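Local coordinates for protein kinase domain-containing protein (Chaetomium thermophilum, PDB 6Z3U) that probably phosphorylates serine and threonine residues of protein substrates with ATP, as the cyclin-dependent kinase (CDK7-type) subunit of the CAK complex, at residues B[143-148]-B[237-242]; B[219-224]-B[280-285]; B[263-268]-B[366-371]. All coordinates share one frame; numbering follows the deposited sequence.

In the fold
Going from the N terminus, 143-148 comes first, at the end of the N-lobe helix 136-148. Contact 1 closes an 88-residue loop from there to 237-242, at the start of the activation segment. Inside that loop lies 219-224, the catalytic loop; contact 2 joins it to 280-285 on helix 276-291, closing a loop of 55 residues and crossing contact 1, and Arg219 NH2 probably bonds to Leu241 O between them. Contact 3 closes 97 residues, from 263-268, the end of the activation segment, to 366-371. It follows contact 1 in series and crosses contact 2, where Trp280 packs on Pro263, Pro264 and Arg371. Together they run from the lobe interface to the far C-lobe.

Contact 1: residues B[143-148]-B[237-242]; sequences KYLREL and ADFGLA
Phe239 and Leu145 each hold CG anti to the carbonyl carbon (chi1 -85° and -72°), which sends the phenyl ring from the loop toward the helix and the leucine branch back across to it. CD2 of Leu145 reaches Phe239 CD1 at 3.6 Å, the two side chains crossing obliquely. One turn further along the helix, Leu148 brings its CD1 methyl to CE2 and CZ, so the two leucines meet different parts of the rim from the same, helix-facing side of the ring. Tyr144 adds its CB beside Phe239 CD2, 4.2 Å away, while its own ring turns to the next loop residue in touch: CD2 lies 3.5 Å from the Ala242 CB methyl. That methyl is brought round by a type I turn from Phe239 to Ala242, closed by Ala242 N to Phe239 O (3.1 Å). Ahead of it Asp238 makes an Asx turn, its OD1 taking the N-H of Gly240 at 2.9 Å. The tyrosine hydroxyl is bonded to Ser244 OG. With an alanine here, the Ala242 methyl would probably lose its ring neighbour and Ser244 OG its hydroxyl partner. Glu141 OE2, on the loop-facing side of the helix, takes the backbone N-H of Phe239; Arg146, which points elsewhere, forms a salt bridge to Glu19 of the cyclin chain. His218 meets the Phe239 ring edge-to-face, and Leu145, Phe239 and His218 line up as in the regulatory spine of active kinases, consistent with a DFG-in state.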
loop_
_atom_site.group_PDB
_atom_site.type_symbol
_atom_site.label_atom_id
_atom_site.label_comp_id
_atom_site.label_asym_id
_atom_site.label_seq_id
_atom_site.Cartn_x
_atom_site.Cartn_y
_atom_site.Cartn_z
ATOM N N LYS B 143 1.485 1.371 -5.342
ATOM C CA LYS B 143 1.323 0.443 -4.231
ATOM C C LYS B 143 -0.074 -0.165 -4.201
ATOM O O LYS B 143 -0.224 -1.391 -4.176
ATOM C CB LYS B 143 1.617 1.166 -2.914
ATOM C CG LYS B 143 1.386 0.333 -1.658
ATOM C CD LYS B 143 1.569 1.176 -0.396
ATOM C CE LYS B 143 1.340 0.355 0.866
ATOM N NZ LYS B 143 1.375 1.197 2.096
ATOM N N TYR B 144 -1.109 0.675 -4.211
ATOM C CA TYR B 144 -2.451 0.198 -3.900
ATOM C C TYR B 144 -3.151 -0.422 -5.101
ATOM O O TYR B 144 -3.966 -1.335 -4.928
ATOM C CB TYR B 144 -3.280 1.344 -3.323
ATOM C CG TYR B 144 -2.757 1.827 -1.989
ATOM C CD1 TYR B 144 -2.522 0.934 -0.950
ATOM C CD2 TYR B 144 -2.477 3.168 -1.773
ATOM C CE1 TYR B 144 -2.036 1.364 0.269
ATOM C CE2 TYR B 144 -1.989 3.608 -0.555
ATOM C CZ TYR B 144 -1.772 2.701 0.462
ATOM O OH TYR B 144 -1.287 3.132 1.675
ATOM N N LEU B 145 -2.857 0.042 -6.316
ATOM C CA LEU B 145 -3.437 -0.600 -7.492
ATOM C C LEU B 145 -2.974 -2.048 -7.602
ATOM O O LEU B 145 -3.738 -2.924 -8.025
ATOM C CB LEU B 145 -3.080 0.183 -8.754
ATOM C CG LEU B 145 -3.794 1.526 -8.933
ATOM C CD1 LEU B 145 -3.283 2.238 -10.174
ATOM C CD2 LEU B 145 -5.299 1.339 -9.015
ATOM N N ARG B 146 -1.723 -2.320 -7.227
ATOM C CA ARG B 146 -1.251 -3.700 -7.195
ATOM C C ARG B 146 -1.900 -4.470 -6.051
ATOM O O ARG B 146 -2.220 -5.656 -6.192
ATOM C CB ARG B 146 0.272 -3.724 -7.059
ATOM C CG ARG B 146 0.865 -5.110 -6.850
ATOM C CD ARG B 146 0.534 -6.037 -8.007
ATOM N NE ARG B 146 1.011 -7.396 -7.778
ATOM C CZ ARG B 146 0.368 -8.302 -7.049
ATOM N NH1 ARG B 146 -0.782 -7.997 -6.462
ATOM N NH2 ARG B 146 0.879 -9.515 -6.901
ATOM N N GLU B 147 -2.116 -3.803 -4.916
ATOM C CA GLU B 147 -2.696 -4.471 -3.756
ATOM C C GLU B 147 -4.137 -4.888 -4.022
ATOM O O GLU B 147 -4.551 -5.992 -3.649
ATOM C CB GLU B 147 -2.623 -3.543 -2.542
ATOM C CG GLU B 147 -2.034 -4.168 -1.288
ATOM C CD GLU B 147 -1.725 -3.131 -0.219
ATOM O OE1 GLU B 147 -2.247 -3.257 0.910
ATOM O OE2 GLU B 147 -0.974 -2.176 -0.513
ATOM N N LEU B 148 -4.910 -4.025 -4.675
ATOM C CA LEU B 148 -6.326 -4.256 -4.927
ATOM C C LEU B 148 -6.586 -5.024 -6.214
ATOM O O LEU B 148 -7.746 -5.333 -6.510
ATOM C CB LEU B 148 -7.067 -2.918 -4.972
ATOM C CG LEU B 148 -7.181 -2.206 -3.626
ATOM C CD1 LEU B 148 -7.679 -0.790 -3.826
ATOM C CD2 LEU B 148 -8.111 -2.978 -2.698
ATOM N N ALA B 237 -10.797 4.373 -10.138
ATOM C CA ALA B 237 -9.533 4.566 -10.843
ATOM C C ALA B 237 -8.495 5.355 -10.056
ATOM O O ALA B 237 -7.398 4.838 -9.825
ATOM C CB ALA B 237 -9.790 5.251 -12.193
ATOM N N ASP B 238 -8.768 6.600 -9.674
ATOM C CA ASP B 238 -7.709 7.472 -9.165
ATOM C C ASP B 238 -7.429 7.142 -7.704
ATOM O O ASP B 238 -8.276 7.372 -6.835
ATOM C CB ASP B 238 -8.088 8.939 -9.330
ATOM C CG ASP B 238 -6.914 9.873 -9.086
ATOM O OD1 ASP B 238 -6.275 9.753 -8.018
ATOM O OD2 ASP B 238 -6.627 10.716 -9.963
ATOM N N PHE B 239 -6.231 6.623 -7.429
ATOM C CA PHE B 239 -5.813 6.253 -6.083
ATOM C C PHE B 239 -4.682 7.135 -5.564
ATOM O O PHE B 239 -3.979 6.749 -4.625
ATOM C CB PHE B 239 -5.395 4.781 -6.049
ATOM C CG PHE B 239 -6.542 3.829 -5.854
ATOM C CD1 PHE B 239 -7.350 3.462 -6.915
ATOM C CD2 PHE B 239 -6.798 3.287 -4.606
ATOM C CE1 PHE B 239 -8.403 2.586 -6.731
ATOM C CE2 PHE B 239 -7.847 2.409 -4.419
ATOM C CZ PHE B 239 -8.650 2.059 -5.482
ATOM N N GLY B 240 -4.510 8.324 -6.140
ATOM C CA GLY B 240 -3.403 9.186 -5.769
ATOM C C GLY B 240 -3.461 9.719 -4.355
ATOM O O GLY B 240 -2.453 10.246 -3.872
ATOM N N LEU B 241 -4.600 9.585 -3.680
ATOM C CA LEU B 241 -4.750 10.038 -2.303
ATOM C C LEU B 241 -5.002 8.885 -1.340
ATOM O O LEU B 241 -5.264 9.125 -0.155
ATOM C CB LEU B 241 -5.883 11.062 -2.199
ATOM C CG LEU B 241 -5.571 12.482 -2.673
ATOM C CD1 LEU B 241 -6.760 13.390 -2.432
ATOM C CD2 LEU B 241 -4.351 13.034 -1.967
ATOM N N ALA B 242 -4.905 7.646 -1.809
ATOM C CA ALA B 242 -5.248 6.500 -0.983
ATOM C C ALA B 242 -4.240 6.326 0.148
ATOM O O ALA B 242 -3.123 6.852 0.112
ATOM C CB ALA B 242 -5.298 5.228 -1.830
#

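Contact 2: residues B[219-224]-B[280-285]; sequences RDIKPN and WSVGMV
This is the catalytic loop of a protein kinase lying on the F helix, the buried central helix of the C-lobe. Residues 219-224 are the RDIKPN part of the HRDIKPN loop, which His218 begins, and include Asp220, predicted to be the proton acceptor; the CB atoms of Asp220 and Arg219 leave the backbone away from the helix, and that of Ile221 toward it. Behind the loop, Asp278 of the same helix takes the backbone N-H of Arg219, the usual tether between F helix and HRD motif. Ile221 carries most of the apolar contact. Its CB lies 4.0 Å from Ser281 CB, and its two branches part: CG1 stands beside the backbone N (chi1 -69°) and carries CD1 out to Val282 CG2 at 4.2 Å, whereas CG2 runs anti to that N and meets Val285 CG2, the two side chains crossing at about a right angle. Val208 of helix 194-213 touches both Ile221 and Val282, continuing this apolar layer. Ser281 contributes its CB carbon here, 3.8 Å from Ile221 O; its hydroxyl is bonded to Tyr261 O, on the activation segment. Further along, CB of Lys222 leaves the backbone away from the helix, and NZ makes a weak hydrogen bond to Thr258 OG1. Val285 CG2 rests on the lysine backbone, 4.0 Å from Lys222 CA, and reaches the Pro223 ring at CD, 4.1 Å away.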
loop_
_atom_site.group_PDB
_atom_site.type_symbol
_atom_site.label_atom_id
_atom_site.label_comp_id
_atom_site.label_asym_id
_atom_site.label_seq_id
_atom_site.Cartn_x
_atom_site.Cartn_y
_atom_site.Cartn_z
ATOM N N ARG B 219 -10.261 7.957 -0.385
ATOM C CA ARG B 219 -10.145 9.359 0.018
ATOM C C ARG B 219 -10.140 10.313 -1.174
ATOM O O ARG B 219 -9.520 11.378 -1.128
ATOM C CB ARG B 219 -8.912 9.594 0.900
ATOM C CG ARG B 219 -8.844 8.657 2.101
ATOM C CD ARG B 219 -7.650 8.918 3.006
ATOM N NE ARG B 219 -6.412 9.180 2.286
ATOM C CZ ARG B 219 -5.237 9.363 2.878
ATOM N NH1 ARG B 219 -5.139 9.302 4.200
ATOM N NH2 ARG B 219 -4.156 9.601 2.148
ATOM N N ASP B 220 -10.825 9.944 -2.257
ATOM C CA ASP B 220 -11.082 10.888 -3.338
ATOM C C ASP B 220 -12.152 10.365 -4.289
ATOM O O ASP B 220 -12.001 10.461 -5.511
ATOM C CB ASP B 220 -9.807 11.196 -4.123
ATOM C CG ASP B 220 -9.933 12.460 -4.961
ATOM O OD1 ASP B 220 -10.886 13.235 -4.726
ATOM O OD2 ASP B 220 -9.086 12.678 -5.854
ATOM N N ILE B 221 -13.233 9.818 -3.745
ATOM C CA ILE B 221 -14.301 9.278 -4.577
ATOM C C ILE B 221 -15.167 10.413 -5.099
ATOM O O ILE B 221 -15.667 11.244 -4.330
ATOM C CB ILE B 221 -15.133 8.241 -3.802
ATOM C CG1 ILE B 221 -14.284 6.993 -3.548
ATOM C CG2 ILE B 221 -16.402 7.907 -4.562
ATOM C CD1 ILE B 221 -14.938 5.973 -2.654
ATOM N N LYS B 222 -15.345 10.446 -6.414
ATOM C CA LYS B 222 -16.190 11.423 -7.081
ATOM C C LYS B 222 -16.512 10.887 -8.467
ATOM O O LYS B 222 -15.869 9.935 -8.934
ATOM C CB LYS B 222 -15.507 12.798 -7.160
ATOM C CG LYS B 222 -14.063 12.744 -7.630
ATOM C CD LYS B 222 -13.482 14.140 -7.799
ATOM C CE LYS B 222 -12.000 14.093 -8.131
ATOM N NZ LYS B 222 -11.447 15.452 -8.387
ATOM N N PRO B 223 -17.503 11.462 -9.152
ATOM C CA PRO B 223 -17.920 10.881 -10.442
ATOM C C PRO B 223 -16.801 10.762 -11.465
ATOM O O PRO B 223 -16.676 9.716 -12.117
ATOM C CB PRO B 223 -19.028 11.840 -10.905
ATOM C CG PRO B 223 -19.562 12.431 -9.648
ATOM C CD PRO B 223 -18.381 12.573 -8.738
ATOM N N ASN B 224 -15.983 11.802 -11.640
ATOM C CA ASN B 224 -14.978 11.764 -12.696
ATOM C C ASN B 224 -13.830 10.809 -12.397
ATOM O O ASN B 224 -12.969 10.622 -13.263
ATOM C CB ASN B 224 -14.423 13.166 -12.954
ATOM C CG ASN B 224 -13.919 13.832 -11.697
ATOM O OD1 ASN B 224 -14.705 14.289 -10.867
ATOM N ND2 ASN B 224 -12.602 13.900 -11.549
ATOM N N TRP B 280 -19.290 8.453 3.080
ATOM C CA TRP B 280 -19.920 9.755 2.885
ATOM C C TRP B 280 -19.795 10.213 1.440
ATOM O O TRP B 280 -20.766 10.687 0.840
ATOM C CB TRP B 280 -19.291 10.788 3.818
ATOM C CG TRP B 280 -19.828 12.175 3.627
ATOM C CD1 TRP B 280 -19.462 13.075 2.664
ATOM C CD2 TRP B 280 -20.815 12.829 4.431
ATOM N NE1 TRP B 280 -20.168 14.243 2.816
ATOM C CE2 TRP B 280 -21.004 14.118 3.893
ATOM C CE3 TRP B 280 -21.558 12.449 5.551
ATOM C CZ2 TRP B 280 -21.905 15.027 4.440
ATOM C CZ3 TRP B 280 -22.452 13.352 6.090
ATOM C CH2 TRP B 280 -22.618 14.627 5.536
ATOM N N SER B 281 -18.596 10.097 0.867
ATOM C CA SER B 281 -18.413 10.470 -0.531
ATOM C C SER B 281 -19.326 9.658 -1.437
ATOM O O SER B 281 -19.893 10.191 -2.399
ATOM C CB SER B 281 -16.954 10.283 -0.932
ATOM O OG SER B 281 -16.122 11.158 -0.193
ATOM N N VAL B 282 -19.487 8.366 -1.147
ATOM C CA VAL B 282 -20.432 7.555 -1.908
ATOM C C VAL B 282 -21.834 8.130 -1.783
ATOM O O VAL B 282 -22.571 8.234 -2.772
ATOM C CB VAL B 282 -20.374 6.093 -1.439
ATOM C CG1 VAL B 282 -21.548 5.312 -1.992
ATOM C CG2 VAL B 282 -19.066 5.466 -1.871
ATOM N N GLY B 283 -22.223 8.519 -0.569
ATOM C CA GLY B 283 -23.525 9.137 -0.389
ATOM C C GLY B 283 -23.711 10.363 -1.260
ATOM O O GLY B 283 -24.802 10.610 -1.776
ATOM N N MET B 284 -22.647 11.150 -1.437
ATOM C CA MET B 284 -22.738 12.330 -2.292
ATOM C C MET B 284 -22.787 11.953 -3.768
ATOM O O MET B 284 -23.462 12.629 -4.553
ATOM C CB MET B 284 -21.566 13.270 -2.015
ATOM C CG MET B 284 -21.643 13.944 -0.655
ATOM S SD MET B 284 -23.111 14.982 -0.508
ATOM C CE MET B 284 -23.351 15.002 1.265
ATOM N N VAL B 285 -22.081 10.893 -4.165
ATOM C CA VAL B 285 -22.203 10.399 -5.533
ATOM C C VAL B 285 -23.594 9.827 -5.763
ATOM O O VAL B 285 -24.205 10.039 -6.818
ATOM C CB VAL B 285 -21.106 9.360 -5.826
ATOM C CG1 VAL B 285 -21.371 8.665 -7.146
ATOM C CG2 VAL B 285 -19.739 10.024 -5.843
#

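Contact 3: residues B[263-268]-B[366-371]; sequences PPELLF and LDPKKR
Arg371 NH2 is tied to two acceptors at once: Glu265 OE1 across the contact at 2.7 Å, and Leu366 O, in its own loop, at 2.8 Å. The first bond is fairly straight (162° at the hydrogen), lies in the guanidinium plane and uses the syn lone pair of OE1. The second also stays near that plane on the arginine side, but it meets the carbonyl from above rather than on a lone pair. NH1 completes an end-on, two-nitrogen salt bridge, reaching Glu265 OE2 at 2.9 Å; this bond is more bent (134°), and OE2 is tilted from the guanidinium plane. Glu265 gets there by a folded path: CG sits between the backbone N and the carbonyl carbon (chi1 64°), and the chain bends again at chi2. Prolines frame the ion pair. Pro368 CB comes within 3.4 Å of Glu265 OE2, and its CA lies over one face of the guanidinium, toward the rim. Pro263 CB and Pro264 CD approach NH1 and NH2 from the helix side, and Pro264 CG lies 3.7 Å from Leu366 O. Beyond the two segments, NH1 also donates to Ala276 O and NE to Gln365 O, while Gly39 of the RING-type chain packs on Glu265 and Pro368. Glu265 is the glutamate of the APE-type motif (here Pro-Pro-Glu) that ends the activation segment, and its pairing with an arginine between helices 353-363 and 374-378 is a hallmark of the kinase C-lobe. Both charges are buried, so each probably depends on the other for neutralisation, and the arginine's several acceptors should hold its guanidinium against rotation, tying the end of the activation segment to the loop after helix 353-363.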
loop_
_atom_site.group_PDB
_atom_site.type_symbol
_atom_site.label_atom_id
_atom_site.label_comp_id
_atom_site.label_asym_id
_atom_site.label_seq_id
_atom_site.Cartn_x
_atom_site.Cartn_y
_atom_site.Cartn_z
ATOM N N PRO B 263 -16.431 14.499 4.077
ATOM C CA PRO B 263 -17.351 14.310 5.203
ATOM C C PRO B 263 -17.146 15.384 6.254
ATOM O O PRO B 263 -16.108 16.063 6.268
ATOM C CB PRO B 263 -16.973 12.921 5.740
ATOM C CG PRO B 263 -15.547 12.758 5.367
ATOM C CD PRO B 263 -15.370 13.475 4.055
ATOM N N PRO B 264 -18.110 15.563 7.163
ATOM C CA PRO B 264 -17.960 16.628 8.170
ATOM C C PRO B 264 -16.779 16.422 9.103
ATOM O O PRO B 264 -16.130 17.400 9.494
ATOM C CB PRO B 264 -19.302 16.593 8.918
ATOM C CG PRO B 264 -19.880 15.242 8.631
ATOM C CD PRO B 264 -19.412 14.882 7.258
ATOM N N GLU B 265 -16.483 15.177 9.485
ATOM C CA GLU B 265 -15.380 14.951 10.412
ATOM C C GLU B 265 -14.052 15.398 9.812
ATOM O O GLU B 265 -13.170 15.866 10.540
ATOM C CB GLU B 265 -15.328 13.476 10.826
ATOM C CG GLU B 265 -15.025 12.479 9.712
ATOM C CD GLU B 265 -16.273 11.831 9.134
ATOM O OE1 GLU B 265 -17.343 12.476 9.135
ATOM O OE2 GLU B 265 -16.182 10.668 8.683
ATOM N N LEU B 266 -13.896 15.282 8.491
ATOM C CA LEU B 266 -12.681 15.770 7.846
ATOM C C LEU B 266 -12.711 17.287 7.700
ATOM O O LEU B 266 -11.677 17.947 7.847
ATOM C CB LEU B 266 -12.503 15.102 6.482
ATOM C CG LEU B 266 -11.519 13.928 6.427
ATOM C CD1 LEU B 266 -11.732 12.961 7.581
ATOM C CD2 LEU B 266 -11.634 13.196 5.098
ATOM N N LEU B 267 -13.889 17.855 7.425
ATOM C CA LEU B 267 -14.017 19.308 7.416
ATOM C C LEU B 267 -13.630 19.897 8.764
ATOM O O LEU B 267 -13.114 21.019 8.829
ATOM C CB LEU B 267 -15.451 19.708 7.059
ATOM C CG LEU B 267 -15.884 19.528 5.600
ATOM C CD1 LEU B 267 -17.393 19.490 5.491
ATOM C CD2 LEU B 267 -15.326 20.641 4.729
ATOM N N PHE B 268 -13.852 19.153 9.843
ATOM C CA PHE B 268 -13.499 19.592 11.185
ATOM C C PHE B 268 -12.066 19.235 11.565
ATOM O O PHE B 268 -11.689 19.398 12.729
ATOM C CB PHE B 268 -14.477 18.992 12.197
ATOM C CG PHE B 268 -15.910 19.420 11.989
ATOM C CD1 PHE B 268 -16.211 20.653 11.433
ATOM C CD2 PHE B 268 -16.952 18.581 12.346
ATOM C CE1 PHE B 268 -17.523 21.043 11.245
ATOM C CE2 PHE B 268 -18.265 18.969 12.160
ATOM C CZ PHE B 268 -18.550 20.199 11.608
ATOM N N LEU B 366 -24.180 12.252 10.153
ATOM C CA LEU B 366 -23.151 13.202 10.558
ATOM C C LEU B 366 -22.058 12.514 11.365
ATOM O O LEU B 366 -20.869 12.615 11.038
ATOM C CB LEU B 366 -23.787 14.339 11.356
ATOM C CG LEU B 366 -24.801 15.169 10.568
ATOM C CD1 LEU B 366 -25.617 16.045 11.499
ATOM C CD2 LEU B 366 -24.094 16.014 9.521
ATOM N N ASP B 367 -22.439 11.805 12.417
ATOM C CA ASP B 367 -21.463 11.097 13.234
ATOM C C ASP B 367 -20.976 9.870 12.475
ATOM O O ASP B 367 -21.779 8.971 12.194
ATOM C CB ASP B 367 -22.089 10.700 14.565
ATOM C CG ASP B 367 -21.068 10.200 15.562
ATOM O OD1 ASP B 367 -19.926 9.903 15.156
ATOM O OD2 ASP B 367 -21.409 10.114 16.759
ATOM N N PRO B 368 -19.690 9.781 12.119
ATOM C CA PRO B 368 -19.233 8.624 11.328
ATOM C C PRO B 368 -19.433 7.295 12.027
ATOM O O PRO B 368 -19.448 6.256 11.353
ATOM C CB PRO B 368 -17.745 8.918 11.092
ATOM C CG PRO B 368 -17.363 9.879 12.159
ATOM C CD PRO B 368 -18.584 10.699 12.442
ATOM N N LYS B 369 -19.579 7.290 13.352
ATOM C CA LYS B 369 -19.775 6.036 14.071
ATOM C C LYS B 369 -21.115 5.392 13.729
ATOM O O LYS B 369 -21.207 4.161 13.662
ATOM C CB LYS B 369 -19.664 6.283 15.575
ATOM C CG LYS B 369 -18.286 6.764 16.013
ATOM C CD LYS B 369 -18.251 7.113 17.491
ATOM C CE LYS B 369 -18.922 8.453 17.772
ATOM N NZ LYS B 369 -19.058 8.735 19.236
ATOM N N LYS B 370 -22.153 6.196 13.500
ATOM C CA LYS B 370 -23.464 5.688 13.115
ATOM C C LYS B 370 -23.673 5.683 11.608
ATOM O O LYS B 370 -24.773 5.363 11.147
ATOM C CB LYS B 370 -24.572 6.509 13.793
ATOM C CG LYS B 370 -24.618 7.985 13.403
ATOM C CD LYS B 370 -25.468 8.802 14.385
ATOM C CE LYS B 370 -25.575 10.275 13.970
ATOM N NZ LYS B 370 -26.528 10.514 12.837
ATOM N N ARG B 371 -22.655 6.033 10.830
ATOM C CA ARG B 371 -22.733 5.941 9.381
ATOM C C ARG B 371 -22.615 4.484 8.945
ATOM O O ARG B 371 -21.823 3.719 9.499
ATOM C CB ARG B 371 -21.619 6.769 8.744
ATOM C CG ARG B 371 -21.968 7.408 7.412
ATOM C CD ARG B 371 -20.868 8.370 6.982
ATOM N NE ARG B 371 -20.793 9.532 7.865
ATOM C CZ ARG B 371 -19.725 10.317 7.995
ATOM N NH1 ARG B 371 -18.617 10.070 7.304
ATOM N NH2 ARG B 371 -19.762 11.349 8.827
#